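PDB 3DCI: arylesterase from Agrobacterium tumefaciens, which probably hydrolyses ester bonds as a member of the GDSL-like (SGNH) hydrolase family, and binds zinc. Local coordinates for residues A[150-162]-A[172-186]. Sequence-based numbering, arbitrary orientation.
Sequences LLIVAPPPCVAGP and IEQSMRLAPLYRKLA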
ATOM      1  N   LEU A 150     -26.507  -9.849  -7.643  1.00 25.30           N
ATOM      2  CA  LEU A 150     -25.553  -9.105  -8.465  1.00 25.75           C
ATOM      3  C   LEU A 150     -26.062  -9.017  -9.900  1.00 24.66           C
ATOM      4  O   LEU A 150     -26.484 -10.006 -10.490  1.00 24.95           O
ATOM      5  CB  LEU A 150     -24.183  -9.793  -8.445  1.00 25.99           C
ATOM      6  CG  LEU A 150     -23.052  -9.192  -9.284  1.00 25.88           C
ATOM      7  CD1 LEU A 150     -22.704  -7.778  -8.798  1.00 27.55           C
ATOM      8  CD2 LEU A 150     -21.809 -10.092  -9.285  1.00 26.29           C
ATOM      9  N   LEU A 151     -25.981  -7.817 -10.451  1.00 24.91           N
ATOM     10  CA  LEU A 151     -26.223  -7.552 -11.841  1.00 24.44           C
ATOM     11  C   LEU A 151     -24.948  -6.935 -12.402  1.00 25.31           C
ATOM     12  O   LEU A 151     -24.519  -5.875 -11.955  1.00 25.28           O
ATOM     13  CB  LEU A 151     -27.404  -6.621 -11.981  1.00 24.08           C
ATOM     14  CG  LEU A 151     -27.782  -6.100 -13.372  1.00 24.73           C
ATOM     15  CD1 LEU A 151     -28.074  -7.231 -14.385  1.00 22.57           C
ATOM     16  CD2 LEU A 151     -28.988  -5.135 -13.231  1.00 24.45           C
ATOM     17  N   ILE A 152     -24.330  -7.670 -13.332  1.00 25.26           N
ATOM     18  CA  ILE A 152     -23.110  -7.295 -14.032  1.00 25.09           C
ATOM     19  C   ILE A 152     -23.575  -6.569 -15.289  1.00 24.67           C
ATOM     20  O   ILE A 152     -24.336  -7.126 -16.040  1.00 24.18           O
ATOM     21  CB  ILE A 152     -22.297  -8.582 -14.408  1.00 25.81           C
ATOM     22  CG1 ILE A 152     -21.762  -9.250 -13.135  1.00 27.15           C
ATOM     23  CG2 ILE A 152     -21.145  -8.282 -15.369  1.00 25.75           C
ATOM     24  CD1 ILE A 152     -21.224 -10.705 -13.368  1.00 26.24           C
ATOM     25  N   VAL A 153     -23.131  -5.315 -15.472  1.00 24.07           N
ATOM     26  CA  VAL A 153     -23.509  -4.491 -16.591  1.00 23.38           C
ATOM     27  C   VAL A 153     -22.303  -4.156 -17.487  1.00 23.53           C
ATOM     28  O   VAL A 153     -21.296  -3.589 -17.027  1.00 23.22           O
ATOM     29  CB  VAL A 153     -24.178  -3.219 -16.113  1.00 22.74           C
ATOM     30  CG1 VAL A 153     -24.598  -2.355 -17.326  1.00 21.15           C
ATOM     31  CG2 VAL A 153     -25.425  -3.553 -15.244  1.00 23.77           C
ATOM     32  N   ALA A 154     -22.395  -4.526 -18.762  1.00 23.71           N
ATOM     33  CA  ALA A 154     -21.344  -4.186 -19.708  1.00 24.14           C
ATOM     34  C   ALA A 154     -21.593  -2.746 -20.136  1.00 24.92           C
ATOM     35  O   ALA A 154     -22.726  -2.408 -20.470  1.00 25.27           O
ATOM     36  CB  ALA A 154     -21.358  -5.134 -20.924  1.00 23.71           C
ATOM     37  N   PRO A 155     -20.546  -1.889 -20.103  1.00 25.34           N
ATOM     38  CA  PRO A 155     -20.720  -0.520 -20.533  1.00 25.60           C
ATOM     39  C   PRO A 155     -20.855  -0.453 -22.047  1.00 25.62           C
ATOM     40  O   PRO A 155     -20.409  -1.365 -22.747  1.00 25.27           O
ATOM     41  CB  PRO A 155     -19.419   0.152 -20.061  1.00 25.81           C
ATOM     42  CG  PRO A 155     -18.412  -0.915 -20.119  1.00 26.35           C
ATOM     43  CD  PRO A 155     -19.154  -2.154 -19.689  1.00 25.81           C
ATOM     44  N   PRO A 156     -21.468   0.606 -22.569  1.00 26.85           N
ATOM     45  CA  PRO A 156     -21.561   0.687 -24.025  1.00 27.61           C
ATOM     46  C   PRO A 156     -20.161   0.749 -24.622  1.00 28.52           C
ATOM     47  O   PRO A 156     -19.292   1.351 -24.011  1.00 28.42           O
ATOM     48  CB  PRO A 156     -22.299   2.002 -24.262  1.00 27.31           C
ATOM     49  CG  PRO A 156     -22.976   2.297 -22.959  1.00 27.41           C
ATOM     50  CD  PRO A 156     -22.076   1.773 -21.912  1.00 27.07           C
ATOM     51  N   PRO A 157     -19.928   0.094 -25.777  1.00 29.34           N
ATOM     52  CA  PRO A 157     -18.599   0.101 -26.368  1.00 29.79           C
ATOM     53  C   PRO A 157     -18.129   1.477 -26.819  1.00 30.63           C
ATOM     54  O   PRO A 157     -18.948   2.367 -27.107  1.00 31.90           O
ATOM     55  CB  PRO A 157     -18.730  -0.839 -27.569  1.00 30.09           C
ATOM     56  CG  PRO A 157     -20.168  -0.910 -27.858  1.00 30.57           C
ATOM     57  CD  PRO A 157     -20.874  -0.706 -26.562  1.00 29.84           C
ATOM     58  N   CYS A 158     -16.810   1.638 -26.891  1.00 30.17           N
ATOM     59  CA  CYS A 158     -16.211   2.841 -27.444  1.00 30.34           C
ATOM     60  C   CYS A 158     -16.495   2.985 -28.948  1.00 30.38           C
ATOM     61  O   CYS A 158     -16.768   2.010 -29.647  1.00 29.85           O
ATOM     62  CB  CYS A 158     -14.699   2.840 -27.185  1.00 30.18           C
ATOM     63  SG  CYS A 158     -14.346   2.881 -25.408  1.00 33.06           S
ATOM     64  N   VAL A 159     -16.431   4.221 -29.425  1.00 30.43           N
ATOM     65  CA  VAL A 159     -16.603   4.499 -30.837  1.00 30.74           C
ATOM     66  C   VAL A 159     -15.498   5.444 -31.256  1.00 31.26           C
ATOM     67  O   VAL A 159     -14.717   5.879 -30.421  1.00 31.17           O
ATOM     68  CB  VAL A 159     -18.002   5.094 -31.143  1.00 30.75           C
ATOM     69  CG1 VAL A 159     -19.105   4.062 -30.816  1.00 30.06           C
ATOM     70  CG2 VAL A 159     -18.211   6.400 -30.416  1.00 29.07           C
ATOM     71  N   ALA A 160     -15.413   5.722 -32.550  1.00 32.40           N
ATOM     72  CA  ALA A 160     -14.419   6.649 -33.056  1.00 32.85           C
ATOM     73  C   ALA A 160     -14.647   8.001 -32.398  1.00 33.95           C
ATOM     74  O   ALA A 160     -15.732   8.584 -32.509  1.00 34.13           O
ATOM     75  CB  ALA A 160     -14.516   6.768 -34.570  1.00 32.62           C
ATOM     76  N   GLY A 161     -13.634   8.470 -31.665  1.00 35.04           N
ATOM     77  CA  GLY A 161     -13.555   9.855 -31.240  1.00 36.18           C
ATOM     78  C   GLY A 161     -13.134  10.722 -32.414  1.00 37.06           C
ATOM     79  O   GLY A 161     -12.971  10.222 -33.540  1.00 36.65           O
ATOM     80  N   PRO A 162     -12.950  12.029 -32.165  1.00 38.18           N
ATOM     81  CA  PRO A 162     -12.610  12.994 -33.229  1.00 38.70           C
ATOM     82  C   PRO A 162     -11.402  12.605 -34.106  1.00 39.34           C
ATOM     83  O   PRO A 162     -11.449  12.764 -35.346  1.00 39.97           O
ATOM     84  CB  PRO A 162     -12.313  14.283 -32.448  1.00 39.10           C
ATOM     85  CG  PRO A 162     -13.084  14.138 -31.176  1.00 39.05           C
ATOM     86  CD  PRO A 162     -13.077  12.675 -30.845  1.00 38.46           C
ATOM     87  N   ILE A 172     -11.593  -0.106 -29.837  1.00 29.59           N
ATOM     88  CA  ILE A 172     -13.022  -0.351 -30.041  1.00 29.57           C
ATOM     89  C   ILE A 172     -13.346  -1.841 -29.968  1.00 29.26           C
ATOM     90  O   ILE A 172     -14.260  -2.255 -29.261  1.00 29.15           O
ATOM     91  CB  ILE A 172     -13.501   0.197 -31.404  1.00 29.71           C
ATOM     92  CG1 ILE A 172     -13.489   1.724 -31.387  1.00 29.67           C
ATOM     93  CG2 ILE A 172     -14.928  -0.299 -31.727  1.00 29.37           C
ATOM     94  CD1 ILE A 172     -13.891   2.364 -32.731  1.00 29.92           C
ATOM     95  N   GLU A 173     -12.558  -2.634 -30.687  1.00 28.95           N
ATOM     96  CA  GLU A 173     -12.836  -4.062 -30.777  0.50 28.89           C
ATOM     97  C   GLU A 173     -12.725  -4.744 -29.412  1.00 28.53           C
ATOM     98  O   GLU A 173     -13.507  -5.652 -29.119  1.00 28.16           O
ATOM     99  CB  GLU A 173     -11.978  -4.741 -31.849  0.50 28.83           C
ATOM    100  CG  GLU A 173     -12.503  -4.492 -33.282  0.50 29.38           C
ATOM    101  CD  GLU A 173     -11.867  -5.392 -34.338  0.50 29.86           C
ATOM    102  OE1 GLU A 173     -11.270  -6.429 -33.973  0.50 31.36           O
ATOM    103  OE2 GLU A 173     -11.970  -5.071 -35.548  0.50 31.83           O
ATOM    104  N   GLN A 174     -11.807  -4.291 -28.562  1.00 27.88           N
ATOM    105  CA  GLN A 174     -11.723  -4.835 -27.204  1.00 28.44           C
ATOM    106  C   GLN A 174     -12.937  -4.458 -26.347  1.00 28.12           C
ATOM    107  O   GLN A 174     -13.426  -5.291 -25.612  1.00 27.02           O
ATOM    108  CB  GLN A 174     -10.442  -4.403 -26.500  1.00 27.98           C
ATOM    109  CG  GLN A 174      -9.184  -4.999 -27.146  1.00 29.15           C
ATOM    110  CD  GLN A 174      -9.167  -6.518 -27.103  1.00 29.78           C
ATOM    111  OE1 GLN A 174      -9.500  -7.121 -26.083  1.00 31.65           O
ATOM    112  NE2 GLN A 174      -8.780  -7.141 -28.206  1.00 29.39           N
ATOM    113  N   SER A 175     -13.395  -3.206 -26.432  1.00 28.64           N
ATOM    114  CA  SER A 175     -14.577  -2.766 -25.699  1.00 29.38           C
ATOM    115  C   SER A 175     -15.821  -3.579 -26.085  1.00 29.86           C
ATOM    116  O   SER A 175     -16.711  -3.783 -25.260  1.00 28.82           O
ATOM    117  CB  SER A 175     -14.839  -1.283 -25.945  1.00 29.07           C
ATOM    118  OG  SER A 175     -15.221  -1.044 -27.292  1.00 30.62           O
HETATM  119  N   MSE A 176     -15.859  -4.031 -27.347  1.00 30.59           N
HETATM  120  CA  MSE A 176     -16.982  -4.801 -27.878  0.70 31.43           C
HETATM  121  C   MSE A 176     -16.980  -6.242 -27.368  1.00 30.73           C
HETATM  122  O   MSE A 176     -17.978  -6.963 -27.500  1.00 31.23           O
HETATM  123  CB  MSE A 176     -16.943  -4.802 -29.410  0.70 31.78           C
HETATM  124  CG  MSE A 176     -17.290  -3.468 -30.075  0.70 32.36           C
HETATM  125 SE   MSE A 176     -17.138  -3.644 -32.002  0.60 39.15          SE
HETATM  126  CE  MSE A 176     -17.796  -1.891 -32.576  0.70 34.88           C
ATOM    127  N   ARG A 177     -15.864  -6.673 -26.792  1.00 30.01           N
ATOM    128  CA  ARG A 177     -15.760  -7.998 -26.198  1.00 29.85           C
ATOM    129  C   ARG A 177     -16.350  -8.057 -24.783  1.00 28.81           C
ATOM    130  O   ARG A 177     -16.550  -9.141 -24.237  1.00 27.85           O
ATOM    131  CB  ARG A 177     -14.297  -8.465 -26.137  1.00 29.67           C
ATOM    132  CG  ARG A 177     -13.601  -8.745 -27.481  1.00 30.35           C
ATOM    133  CD  ARG A 177     -12.114  -9.104 -27.220  1.00 30.96           C
ATOM    134  NE  ARG A 177     -11.963 -10.404 -26.543  1.00 33.30           N
ATOM    135  CZ  ARG A 177     -10.895 -10.805 -25.834  1.00 33.93           C
ATOM    136  NH1 ARG A 177      -9.826 -10.017 -25.663  1.00 33.79           N
ATOM    137  NH2 ARG A 177     -10.885 -12.024 -25.281  1.00 31.95           N
ATOM    138  N   LEU A 178     -16.595  -6.903 -24.169  1.00 28.24           N
ATOM    139  CA  LEU A 178     -17.039  -6.886 -22.782  1.00 27.81           C
ATOM    140  C   LEU A 178     -18.421  -7.520 -22.617  1.00 27.51           C
ATOM    141  O   LEU A 178     -18.630  -8.295 -21.680  1.00 27.96           O
ATOM    142  CB  LEU A 178     -17.010  -5.464 -22.198  1.00 27.62           C
ATOM    143  CG  LEU A 178     -15.627  -4.826 -22.041  1.00 28.42           C
ATOM    144  CD1 LEU A 178     -15.726  -3.368 -21.540  1.00 28.11           C
ATOM    145  CD2 LEU A 178     -14.742  -5.635 -21.101  1.00 27.99           C
ATOM    146  N   ALA A 179     -19.353  -7.222 -23.520  1.00 27.13           N
ATOM    147  CA  ALA A 179     -20.711  -7.793 -23.434  1.00 26.76           C
ATOM    148  C   ALA A 179     -20.698  -9.339 -23.441  1.00 26.40           C
ATOM    149  O   ALA A 179     -21.130  -9.960 -22.464  1.00 26.56           O
ATOM    150  CB  ALA A 179     -21.601  -7.254 -24.519  1.00 26.01           C
ATOM    151  N   PRO A 180     -20.166  -9.961 -24.508  1.00 26.13           N
ATOM    152  CA  PRO A 180     -20.177 -11.427 -24.521  1.00 25.95           C
ATOM    153  C   PRO A 180     -19.348 -12.072 -23.415  1.00 25.41           C
ATOM    154  O   PRO A 180     -19.737 -13.130 -22.927  1.00 24.49           O
ATOM    155  CB  PRO A 180     -19.616 -11.781 -25.912  1.00 26.05           C
ATOM    156  CG  PRO A 180     -18.890 -10.576 -26.353  1.00 26.47           C
ATOM    157  CD  PRO A 180     -19.589  -9.411 -25.748  1.00 26.02           C
ATOM    158  N   LEU A 181     -18.225 -11.467 -23.021  1.00 24.78           N
ATOM    159  CA  LEU A 181     -17.423 -12.039 -21.937  1.00 25.09           C
ATOM    160  C   LEU A 181     -18.134 -11.909 -20.586  1.00 24.65           C
ATOM    161  O   LEU A 181     -18.086 -12.830 -19.759  1.00 23.97           O
ATOM    162  CB  LEU A 181     -16.012 -11.407 -21.862  1.00 25.30           C
ATOM    163  CG  LEU A 181     -15.020 -11.754 -22.992  1.00 27.19           C
ATOM    164  CD1 LEU A 181     -13.730 -10.932 -22.869  1.00 27.08           C
ATOM    165  CD2 LEU A 181     -14.701 -13.254 -23.035  1.00 29.04           C
ATOM    166  N   TYR A 182     -18.745 -10.747 -20.344  1.00 24.83           N
ATOM    167  CA  TYR A 182     -19.491 -10.525 -19.095  1.00 24.61           C
ATOM    168  C   TYR A 182     -20.740 -11.391 -19.030  1.00 24.76           C
ATOM    169  O   TYR A 182     -21.113 -11.860 -17.965  1.00 25.72           O
ATOM    170  CB  TYR A 182     -19.912  -9.061 -18.949  1.00 24.56           C
ATOM    171  CG  TYR A 182     -18.858  -8.082 -18.494  1.00 24.00           C
ATOM    172  CD1 TYR A 182     -17.504  -8.416 -18.450  1.00 26.08           C
ATOM    173  CD2 TYR A 182     -19.213  -6.785 -18.194  1.00 24.99           C
ATOM    174  CE1 TYR A 182     -16.555  -7.492 -18.049  1.00 24.52           C
ATOM    175  CE2 TYR A 182     -18.260  -5.844 -17.797  1.00 24.65           C
ATOM    176  CZ  TYR A 182     -16.946  -6.204 -17.734  1.00 24.61           C
ATOM    177  OH  TYR A 182     -16.040  -5.256 -17.349  1.00 25.22           O
ATOM    178  N   ARG A 183     -21.399 -11.566 -20.164  1.00 25.51           N
ATOM    179  CA  ARG A 183     -22.544 -12.469 -20.252  1.00 25.66           C
ATOM    180  C   ARG A 183     -22.153 -13.867 -19.842  1.00 25.37           C
ATOM    181  O   ARG A 183     -22.844 -14.496 -19.046  1.00 25.15           O
ATOM    182  CB  ARG A 183     -23.101 -12.482 -21.662  1.00 24.86           C
ATOM    183  CG  ARG A 183     -24.418 -13.255 -21.829  1.00 26.53           C
ATOM    184  CD  ARG A 183     -24.819 -13.294 -23.305  1.00 28.58           C
ATOM    185  NE  ARG A 183     -25.672 -12.158 -23.633  1.00 33.10           N
ATOM    186  CZ  ARG A 183     -25.322 -11.104 -24.374  1.00 36.28           C
ATOM    187  NH1 ARG A 183     -26.210 -10.127 -24.564  1.00 36.95           N
ATOM    188  NH2 ARG A 183     -24.118 -11.001 -24.941  1.00 38.19           N
ATOM    189  N   LYS A 184     -21.044 -14.351 -20.389  1.00 25.57           N
ATOM    190  CA  LYS A 184     -20.591 -15.714 -20.127  1.00 25.83           C
ATOM    191  C   LYS A 184     -20.161 -15.844 -18.679  1.00 24.98           C
ATOM    192  O   LYS A 184     -20.464 -16.858 -18.045  1.00 23.43           O
ATOM    193  CB  LYS A 184     -19.477 -16.139 -21.081  1.00 26.28           C
ATOM    194  CG  LYS A 184     -19.945 -16.333 -22.512  1.00 28.16           C
ATOM    195  CD  LYS A 184     -18.877 -17.042 -23.372  1.00 29.00           C
ATOM    196  CE  LYS A 184     -19.498 -17.730 -24.612  1.00 31.90           C
ATOM    197  NZ  LYS A 184     -19.921 -16.697 -25.592  1.00 35.44           N
ATOM    198  N   LEU A 185     -19.528 -14.795 -18.132  1.00 24.56           N
ATOM    199  CA  LEU A 185     -19.151 -14.788 -16.723  1.00 25.11           C
ATOM    200  C   LEU A 185     -20.359 -14.842 -15.781  1.00 25.94           C
ATOM    201  O   LEU A 185     -20.354 -15.594 -14.802  1.00 26.04           O
ATOM    202  CB  LEU A 185     -18.279 -13.565 -16.391  1.00 25.11           C
ATOM    203  CG  LEU A 185     -17.808 -13.454 -14.937  1.00 25.45           C
ATOM    204  CD1 LEU A 185     -16.814 -14.541 -14.616  1.00 22.52           C
ATOM    205  CD2 LEU A 185     -17.237 -12.024 -14.593  1.00 23.65           C
ATOM    206  N   ALA A 186     -21.380 -14.031 -16.073  1.00 26.18           N
ATOM    207  CA  ALA A 186     -22.605 -14.002 -15.286  1.00 25.79           C
ATOM    208  C   ALA A 186     -23.290 -15.369 -15.305  1.00 25.91           C
ATOM    209  O   ALA A 186     -23.696 -15.851 -14.267  1.00 25.87           O
ATOM    210  CB  ALA A 186     -23.540 -12.901 -15.811  1.00 25.96           C
TER
HETATM  211  O   HOH W   1     -17.599  -1.438 -23.617  1.00 30.93           O
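Tyr182 lies against the end of strand 150-154, its ring meeting Ile152, Ala154 and Pro155 obliquely. Tyr182 CD2 is 3.7 Å from Ile152 CG2 and equally near Ala154 CA, while the ring edge is turned to the carbonyl oxygen of Val153. With CG anti to the carbonyl carbon, the flat side chain is directed toward the strand and lies between it and the helix, and its hydroxyl bonds to Leu109 O. Small residues suit the close approach here: alanines, with only a methyl each, let strand and helix come near, as Ala154 CB lies 3.7 Å from Ala179 CA. Farther along the helix, the CD1 methyl of Ile152 reaches Ala186 CB at 4.0 Å, and at the other end the Pro155 ring crosses Leu178 at about a right angle. Beyond, in van der Waals contact, Ile172 lays CG2 on Cys158 O at 3.6 Å and extends CD1 to the backbone of Ala160.

The polar links gather where the strand gives way to a proline-rich loop. Ser175 OG accepts from Cys158 N (3.1 Å, bent to 140° at the hydrogen) and donates to Ile172 O in a bond modelled unusually short, so one small hydroxyl, placed between backbone N and carbonyl carbon (chi1 67°), ties the loop to its own helical turn. A water lies within hydrogen-bonding distance of the carbonyl oxygens of Pro155 and Ser175.

Helix 178-186 runs nearly antiparallel to the strand (167°), their axes 8.0 Å apart at the closest, as in the strand-to-helix half of a beta-alpha-beta crossover: strand 192-195 follows, parallel and adjacent to 149-154, with Phe193 touching Ala154 and Tyr182, while helix 122-138 packs against Leu178 and Leu185.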